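Local coordinates for protein ornithine decarboxylase (Entamoeba histolytica, PDB 4AIB) that probably decarboxylates L-ornithine to putrescine with pyridoxal 5'-phosphate as cofactor, the first step of polyamine synthesis from ornithine, and works as a homodimer, at residues 271-276 and 346-351; 287-292 and 325-330. All coordinates share one frame; numbering follows the deposited sequence.

Interaction 1: residues 271-276 and 346-351; sequences SSLHGK and PEMEPG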
loop_
_atom_site.group_PDB
_atom_site.type_symbol
_atom_site.label_atom_id
_atom_site.label_comp_id
_atom_site.label_asym_id
_atom_site.label_seq_id
_atom_site.Cartn_x
_atom_site.Cartn_y
_atom_site.Cartn_z
ATOM N N SER A 271 7.690 11.372 14.410
ATOM C CA SER A 271 6.907 12.179 13.479
ATOM C C SER A 271 6.549 13.561 14.025
ATOM O O SER A 271 6.483 13.766 15.237
ATOM C CB SER A 271 5.651 11.416 13.053
ATOM O OG SER A 271 6.001 10.169 12.474
ATOM N N SER A 272 6.335 14.506 13.114
ATOM C CA SER A 272 5.986 15.879 13.469
ATOM C C SER A 272 4.501 16.138 13.234
ATOM O O SER A 272 3.837 15.374 12.532
ATOM C CB SER A 272 6.821 16.862 12.649
ATOM O OG SER A 272 6.575 16.694 11.263
ATOM N N LEU A 273 3.993 17.223 13.814
ATOM C CA LEU A 273 2.586 17.592 13.672
ATOM C C LEU A 273 2.398 18.802 12.764
ATOM O O LEU A 273 3.089 19.813 12.907
ATOM C CB LEU A 273 1.956 17.862 15.040
ATOM C CG LEU A 273 1.848 16.697 16.028
ATOM C CD1 LEU A 273 1.481 17.219 17.407
ATOM C CD2 LEU A 273 0.842 15.654 15.559
ATOM N N HIS A 274 1.455 18.687 11.831
ATOM C CA HIS A 274 1.111 19.784 10.929
ATOM C C HIS A 274 -0.381 19.930 10.761
ATOM O O HIS A 274 -0.880 20.134 9.651
ATOM C CB HIS A 274 1.822 19.626 9.582
ATOM C CG HIS A 274 1.509 18.333 8.865
ATOM N ND1 HIS A 274 0.506 18.225 7.975
ATOM C CD2 HIS A 274 2.112 17.078 8.931
ATOM C CE1 HIS A 274 0.465 16.967 7.495
ATOM N NE2 HIS A 274 1.448 16.266 8.082
ATOM N N GLY A 275 -1.105 19.837 11.875
ATOM C CA GLY A 275 -2.558 19.981 11.869
ATOM C C GLY A 275 -3.224 19.667 13.196
ATOM O O GLY A 275 -2.849 18.712 13.882
ATOM N N LYS A 276 -4.222 20.474 13.552
ATOM C CA LYS A 276 -4.956 20.300 14.805
ATOM C C LYS A 276 -6.420 20.720 14.681
ATOM O O LYS A 276 -6.739 21.708 14.016
ATOM C CB LYS A 276 -4.278 21.081 15.937
ATOM C CG LYS A 276 -4.719 20.669 17.335
ATOM C CD LYS A 276 -3.897 21.347 18.421
ATOM C CE LYS A 276 -4.424 22.730 18.770
ATOM N NZ LYS A 276 -3.680 23.327 19.914
ATOM N N PRO A 346 -1.529 14.617 25.989
ATOM C CA PRO A 346 -1.705 16.015 26.392
ATOM C C PRO A 346 -1.919 16.917 25.177
ATOM O O PRO A 346 -1.574 16.528 24.058
ATOM C CB PRO A 346 -0.377 16.351 27.077
ATOM C CG PRO A 346 0.613 15.427 26.457
ATOM C CD PRO A 346 -0.140 14.157 26.186
ATOM N N GLU A 347 -2.491 18.099 25.395
ATOM C CA GLU A 347 -2.724 19.055 24.313
ATOM C C GLU A 347 -1.398 19.471 23.682
ATOM O O GLU A 347 -0.480 19.914 24.376
ATOM C CB GLU A 347 -3.493 20.282 24.814
ATOM C CG GLU A 347 -4.014 21.185 23.701
ATOM C CD GLU A 347 -4.613 22.483 24.213
ATOM O OE1 GLU A 347 -4.088 23.047 25.197
ATOM O OE2 GLU A 347 -5.610 22.947 23.619
ATOM N N MET A 348 -1.308 19.312 22.365
ATOM C CA MET A 348 -0.072 19.566 21.635
ATOM C C MET A 348 -0.192 20.756 20.689
ATOM O O MET A 348 -1.288 21.108 20.253
ATOM C CB MET A 348 0.359 18.315 20.865
ATOM C CG MET A 348 0.815 17.168 21.753
ATOM S SD MET A 348 1.264 15.680 20.840
ATOM C CE MET A 348 -0.346 15.046 20.374
ATOM N N GLU A 349 0.950 21.368 20.382
ATOM C CA GLU A 349 1.018 22.501 19.468
ATOM C C GLU A 349 1.779 22.097 18.204
ATOM O O GLU A 349 2.957 21.737 18.280
ATOM C CB GLU A 349 1.694 23.694 20.154
ATOM C CG GLU A 349 1.687 24.988 19.351
ATOM C CD GLU A 349 2.350 26.138 20.088
ATOM O OE1 GLU A 349 1.912 26.465 21.212
ATOM O OE2 GLU A 349 3.307 26.722 19.537
ATOM N N PRO A 350 1.103 22.143 17.038
ATOM C CA PRO A 350 1.725 21.772 15.763
ATOM C C PRO A 350 2.888 22.694 15.405
ATOM O O PRO A 350 2.747 23.919 15.447
ATOM C CB PRO A 350 0.582 21.929 14.750
ATOM C CG PRO A 350 -0.666 21.864 15.560
ATOM C CD PRO A 350 -0.314 22.507 16.866
ATOM N N GLY A 351 4.026 22.095 15.065
ATOM C CA GLY A 351 5.246 22.843 14.779
ATOM C C GLY A 351 6.192 22.881 15.966
ATOM O O GLY A 351 7.369 23.215 15.821
HETATM O O HOH W 1 5.420 19.412 14.788
#
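Leu273 and Lys276 of a strand in the C-terminal beta domain reach out to Met348 and Pro350 of the loop 346-351. This domain accompanies the TIM-barrel domain in class-II Orn/Lys/Arg decarboxylases. The loop joins strands 341-346 and 354-360 and has no regular structure here. Leu273 meets Met348 at about a right angle. Its CG is anti to its own carbonyl carbon (chi1 -65°), and the branch CD1 does the touching. CD1 lies 3.8 Å from Met348 SD. Met348 CB also meets this methyl, and the bend at the last methionine torsion sets where CE lies beside it. Leu355 of strand 354-360 packs against both side chains.

Pro350 spans from Leu273 to Lys276 along the strand. Its CB faces the backbone of Leu273 and Gly275. Its CG is 3.7 Å from Lys276 CB, and the lysine chain crosses the proline at about a right angle. Pro350 and Lys276 both also pack on Asp125 of the second subunit, so this side of the contact belongs to the dimer interface.

Polar links are few. A water accepts from Leu273 N and from Gly351 N, at 2.8 and 3.0 Å. Gly351 N also gives a weak hydrogen bond to Leu273 O. The lysine chain is bent at chi3 (85°), and its CD as well as its NZ lies against Met348 O. Glu347 OE2 is 4.2 Å from Lys276 NZ, too far for a salt bridge, though the opposite charges may still attract. Lys276 NZ donates to Met348 O at 3.3 Å, from 25° off the carbonyl plane.

Interaction 2: residues 287-292 and 325-330; sequences IEYTSG and YESIIY
Ile287 to Thr290 pair with Ser327 to Tyr330 as parallel beta strands, in the otherwise largely antiparallel mixed sheet of the C-terminal beta domain. The backbone supplies the ladder. Tyr289 is held through both its N and its O: N donates to Ile328 O and O accepts from Tyr330 N, each at 2.8 Å. Ile328 N to Ile287 O and Ser291 N to Tyr330 O extend it. Ile287 N to Glu326 O is a weak bond at its start.

Among polar side chains, Tyr330 OH donates to Glu288 OE1 at 2.8 Å. Tyr330 CG is anti to its own carbonyl carbon (chi1 -61°), and CE2 and OH lie beside the carboxylate. The hydroxyl comes from above the carboxylate, 75° out of its plane. The carboxylate stands at the ring edge, the planes 85° apart. OE1 also forms a salt bridge with Arg277. Ser327 OG lies at the edge of the Tyr289 ring, 3.5 Å from CE2, and donates to Tyr325 O.

Apolar contacts join Ile287 CD1 to Tyr325 CD2, at 3.7 Å, and Ser291 CB to Ile329 CG2.

Thr290 packs on Phe102 of the second subunit. Strand 284-291 is flanked by strand 267-281, and strand 324-330 by strand 341-346, both antiparallel.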
loop_
_atom_site.group_PDB
_atom_site.type_symbol
_atom_site.label_atom_id
_atom_site.label_comp_id
_atom_site.label_asym_id
_atom_site.label_seq_id
_atom_site.Cartn_x
_atom_site.Cartn_y
_atom_site.Cartn_z
ATOM N N ILE A 287 -9.177 15.898 20.731
ATOM C CA ILE A 287 -8.324 16.698 19.852
ATOM C C ILE A 287 -7.733 15.858 18.721
ATOM O O ILE A 287 -7.000 14.898 18.963
ATOM C CB ILE A 287 -7.200 17.424 20.628
ATOM C CG1 ILE A 287 -7.744 18.041 21.925
ATOM C CG2 ILE A 287 -6.570 18.500 19.752
ATOM C CD1 ILE A 287 -6.680 18.507 22.898
ATOM N N GLU A 288 -8.064 16.234 17.488
ATOM C CA GLU A 288 -7.562 15.552 16.297
ATOM C C GLU A 288 -6.226 16.134 15.848
ATOM O O GLU A 288 -6.046 17.352 15.820
ATOM C CB GLU A 288 -8.582 15.637 15.157
ATOM C CG GLU A 288 -9.780 14.711 15.319
ATOM C CD GLU A 288 -10.922 15.052 14.378
ATOM O OE1 GLU A 288 -10.667 15.243 13.170
ATOM O OE2 GLU A 288 -12.080 15.119 14.845
ATOM N N TYR A 289 -5.293 15.253 15.500
ATOM C CA TYR A 289 -3.971 15.668 15.045
ATOM C C TYR A 289 -3.633 15.076 13.684
ATOM O O TYR A 289 -4.118 14.002 13.322
ATOM C CB TYR A 289 -2.902 15.282 16.070
ATOM C CG TYR A 289 -3.023 16.012 17.388
ATOM C CD1 TYR A 289 -2.474 17.283 17.557
ATOM C CD2 TYR A 289 -3.684 15.431 18.470
ATOM C CE1 TYR A 289 -2.583 17.955 18.763
ATOM C CE2 TYR A 289 -3.798 16.096 19.681
ATOM C CZ TYR A 289 -3.245 17.355 19.822
ATOM O OH TYR A 289 -3.356 18.019 21.023
ATOM N N THR A 290 -2.807 15.791 12.929
ATOM C CA THR A 290 -2.354 15.312 11.634
ATOM C C THR A 290 -0.836 15.158 11.650
ATOM O O THR A 290 -0.090 16.142 11.680
ATOM C CB THR A 290 -2.832 16.226 10.489
ATOM O OG1 THR A 290 -4.245 16.426 10.612
ATOM C CG2 THR A 290 -2.535 15.598 9.133
ATOM N N SER A 291 -0.404 13.902 11.652
ATOM C CA SER A 291 1.002 13.547 11.760
ATOM C C SER A 291 1.658 13.443 10.388
ATOM O O SER A 291 1.007 13.073 9.412
ATOM C CB SER A 291 1.138 12.225 12.506
ATOM O OG SER A 291 2.482 11.806 12.535
ATOM N N GLY A 292 2.953 13.748 10.334
ATOM C CA GLY A 292 3.711 13.831 9.081
ATOM C C GLY A 292 3.588 12.666 8.113
ATOM O O GLY A 292 4.482 11.821 8.033
ATOM N N TYR A 325 -6.071 14.467 27.110
ATOM C CA TYR A 325 -7.265 14.404 26.270
ATOM C C TYR A 325 -7.193 13.216 25.314
ATOM O O TYR A 325 -6.107 12.834 24.872
ATOM C CB TYR A 325 -7.429 15.700 25.468
ATOM C CG TYR A 325 -7.519 16.955 26.310
ATOM C CD1 TYR A 325 -8.715 17.316 26.934
ATOM C CD2 TYR A 325 -6.414 17.790 26.473
ATOM C CE1 TYR A 325 -8.803 18.466 27.703
ATOM C CE2 TYR A 325 -6.494 18.944 27.239
ATOM C CZ TYR A 325 -7.688 19.277 27.852
ATOM O OH TYR A 325 -7.772 20.419 28.613
ATOM N N GLU A 326 -8.351 12.634 25.002
ATOM C CA GLU A 326 -8.431 11.544 24.030
ATOM C C GLU A 326 -8.121 12.078 22.635
ATOM O O GLU A 326 -8.925 12.799 22.040
ATOM C CB GLU A 326 -9.812 10.877 24.064
ATOM C CG GLU A 326 -9.957 9.696 23.112
ATOM C CD GLU A 326 -11.365 9.125 23.072
ATOM O OE1 GLU A 326 -12.329 9.859 23.377
ATOM O OE2 GLU A 326 -11.507 7.932 22.728
ATOM N N SER A 327 -6.945 11.723 22.126
ATOM C CA SER A 327 -6.456 12.263 20.862
ATOM C C SER A 327 -6.538 11.256 19.721
ATOM O O SER A 327 -6.193 10.082 19.889
ATOM C CB SER A 327 -5.020 12.770 21.023
ATOM O OG SER A 327 -4.939 13.753 22.042
ATOM N N ILE A 328 -7.005 11.733 18.569
ATOM C CA ILE A 328 -7.070 10.948 17.336
ATOM C C ILE A 328 -5.975 11.435 16.391
ATOM O O ILE A 328 -5.978 12.591 15.968
ATOM C CB ILE A 328 -8.446 11.092 16.632
ATOM C CG1 ILE A 328 -9.606 10.708 17.568
ATOM C CG2 ILE A 328 -8.479 10.304 15.324
ATOM C CD1 ILE A 328 -9.864 9.220 17.719
ATOM N N ILE A 329 -5.038 10.550 16.062
ATOM C CA ILE A 329 -3.918 10.913 15.197
ATOM C C ILE A 329 -4.118 10.356 13.790
ATOM O O ILE A 329 -4.350 9.159 13.608
ATOM C CB ILE A 329 -2.564 10.448 15.780
ATOM C CG1 ILE A 329 -2.480 10.780 17.273
ATOM C CG2 ILE A 329 -1.409 11.107 15.036
ATOM C CD1 ILE A 329 -1.544 9.882 18.051
ATOM N N TYR A 330 -4.038 11.242 12.800
ATOM C CA TYR A 330 -4.206 10.859 11.401
ATOM C C TYR A 330 -2.862 10.680 10.706
ATOM O O TYR A 330 -1.868 11.303 11.086
ATOM C CB TYR A 330 -5.054 11.894 10.655
ATOM C CG TYR A 330 -6.456 12.060 11.202
ATOM C CD1 TYR A 330 -7.368 11.007 11.169
ATOM C CD2 TYR A 330 -6.874 13.274 11.742
ATOM C CE1 TYR A 330 -8.652 11.152 11.665
ATOM C CE2 TYR A 330 -8.158 13.430 12.241
ATOM C CZ TYR A 330 -9.042 12.366 12.199
ATOM O OH TYR A 330 -10.319 12.508 12.689
#

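Overall arrangement
The chain first gives strand 27-31 to the beta sheet, then runs through the TIM-barrel domain and returns to the sheet with strand 267-281. That strand opens the loop that interaction 1 closes at 346-351. Strand 284-291 follows next and pairs antiparallel with it. Interaction 2 closes a shorter loop, from 287-292 to 325-330, which lies wholly within the first, so the two nest and do not cross. They are about 8 Å apart, centre to centre. Tyr289 OH to Met348 N, 2.8 Å, is a probable hydrogen bond between them, as is Gly292 N to Ser272 O. Together they tie strands 267-281, 284-291 and 324-330 to the loop after strand 341-346 within the beta domain.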